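Local coordinates for metal cation efflux system protein CzcD (Cupriavidus metallidurans, PDB 6VD9), which binds and transports zinc and gives low-level metal resistance, probably by efflux of cations from the cytoplasm, also regulating the Czc system, at residues Lys10-Leu13 against Gly17-Ser20. Numbering follows the deposited sequence.
Sequences KQIL and GVKS
The last turn of helix 5-13 faces the start of strand 18-28, with Leu-13 CA 5.8 Å from Val-18 CA, and a water joins the two backbones by donating to Leu-13 O and Val-18 O. The water lies 2.8 Å from Leu-13 O; its contact with Val-18 O is short. Val-18 turns its side chain toward the helix end and sets its branched tip against the carbonyl of Ile-12: CG2 comes to 3.4 Å from Ile-12 O, and CG1 lies only slightly farther from the same oxygen. With CG1 opposite the backbone N (chi1 173°), the other methyl of Val-18 sits beside that nitrogen, and the oxygen of Ile-12 lies over the branch, about equally near CB and both methyls. The same CG1 also meets Leu-13 CD2 at 4.1 Å, the two side chains running roughly perpendicular, and lies 4.2 Å from CG2 of the buried Ile-12. This is the first alpha-to-beta connection of the C-terminal domain, predicted to be cytoplasmic, of a CDF transporter, where helices 5-13 and 53-64 pack on one face of a three-stranded mixed sheet; the bound nickel lies about 9 Å from the side chain of Ser-20. Ile-12 and Leu-13 both extend the apolar contact along the strand to Phe-21, while Val-18 also packs on Val-40 of the adjacent strand. Leu-13 reaches past Val-18 with CD2, which rests 3.8 Å from Ser-20 CA. There the strand is irregular: Lys-19 and Ser-20 form a classic beta bulge opposite Val-41, and both side chains leave their CA atoms pointing away from the helix.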
loop_
_atom_site.group_PDB
_atom_site.type_symbol
_atom_site.label_atom_id
_atom_site.label_comp_id
_atom_site.label_asym_id
_atom_site.label_seq_id
_atom_site.Cartn_x
_atom_site.Cartn_y
_atom_site.Cartn_z
ATOM N N LYS A 10 17.834 -2.184 2.730
ATOM C CA LYS A 10 18.742 -2.713 1.679
ATOM C C LYS A 10 17.926 -3.618 0.773
ATOM O O LYS A 10 18.065 -3.535 -0.443
ATOM C CB LYS A 10 19.929 -3.456 2.315
ATOM C CG LYS A 10 20.862 -4.184 1.350
ATOM C CD LYS A 10 22.213 -4.682 1.961
ATOM C CE LYS A 10 23.083 -5.332 0.895
ATOM N NZ LYS A 10 24.358 -5.906 1.397
ATOM N N GLN A 11 17.108 -4.502 1.339
ATOM C CA GLN A 11 16.435 -5.509 0.494
ATOM C C GLN A 11 15.362 -4.833 -0.369
ATOM O O GLN A 11 15.120 -5.348 -1.477
ATOM C CB GLN A 11 15.885 -6.659 1.336
ATOM C CG GLN A 11 16.993 -7.489 1.961
ATOM C CD GLN A 11 17.964 -7.993 0.923
ATOM O OE1 GLN A 11 17.582 -8.404 -0.171
ATOM N NE2 GLN A 11 19.239 -7.944 1.272
ATOM N N ILE A 12 14.693 -3.787 0.143
ATOM C CA ILE A 12 13.677 -3.019 -0.631
ATOM C C ILE A 12 14.395 -2.392 -1.836
ATOM O O ILE A 12 13.977 -2.663 -2.975
ATOM C CB ILE A 12 12.954 -1.970 0.241
ATOM C CG1 ILE A 12 12.027 -2.663 1.241
ATOM C CG2 ILE A 12 12.200 -0.981 -0.614
ATOM C CD1 ILE A 12 11.313 -1.735 2.168
ATOM N N LEU A 13 15.476 -1.648 -1.586
ATOM C CA LEU A 13 16.228 -0.953 -2.672
ATOM C C LEU A 13 16.916 -1.951 -3.607
ATOM O O LEU A 13 17.186 -1.580 -4.773
ATOM C CB LEU A 13 17.237 0.015 -2.038
ATOM C CG LEU A 13 16.630 1.257 -1.376
ATOM C CD1 LEU A 13 17.747 2.137 -0.748
ATOM C CD2 LEU A 13 15.753 2.075 -2.318
ATOM N N GLY A 17 13.201 -2.816 -10.036
ATOM C CA GLY A 17 12.062 -1.917 -10.344
ATOM C C GLY A 17 11.772 -0.938 -9.225
ATOM O O GLY A 17 10.832 -0.146 -9.386
ATOM N N VAL A 18 12.522 -1.010 -8.108
ATOM C CA VAL A 18 12.451 -0.036 -6.975
ATOM C C VAL A 18 13.508 1.044 -7.181
ATOM O O VAL A 18 14.704 0.683 -7.179
ATOM C CB VAL A 18 12.681 -0.694 -5.610
ATOM C CG1 VAL A 18 12.768 0.360 -4.532
ATOM C CG2 VAL A 18 11.615 -1.732 -5.271
ATOM N N LYS A 19 13.069 2.288 -7.349
ATOM C CA LYS A 19 13.926 3.481 -7.516
ATOM C C LYS A 19 14.270 4.043 -6.114
ATOM O O LYS A 19 15.447 4.365 -5.845
ATOM C CB LYS A 19 13.231 4.417 -8.528
ATOM C CG LYS A 19 13.927 5.742 -8.807
ATOM C CD LYS A 19 13.039 6.824 -9.493
ATOM C CE LYS A 19 13.792 8.086 -9.849
ATOM N NZ LYS A 19 12.934 9.128 -10.484
ATOM N N SER A 20 13.284 4.173 -5.209
ATOM C CA SER A 20 13.490 4.750 -3.866
ATOM C C SER A 20 12.293 4.371 -2.987
ATOM O O SER A 20 11.303 3.876 -3.516
ATOM C CB SER A 20 13.684 6.241 -3.939
ATOM O OG SER A 20 12.504 6.903 -4.383
HETATM O O HOH W 1 16.906 0.932 -5.956
#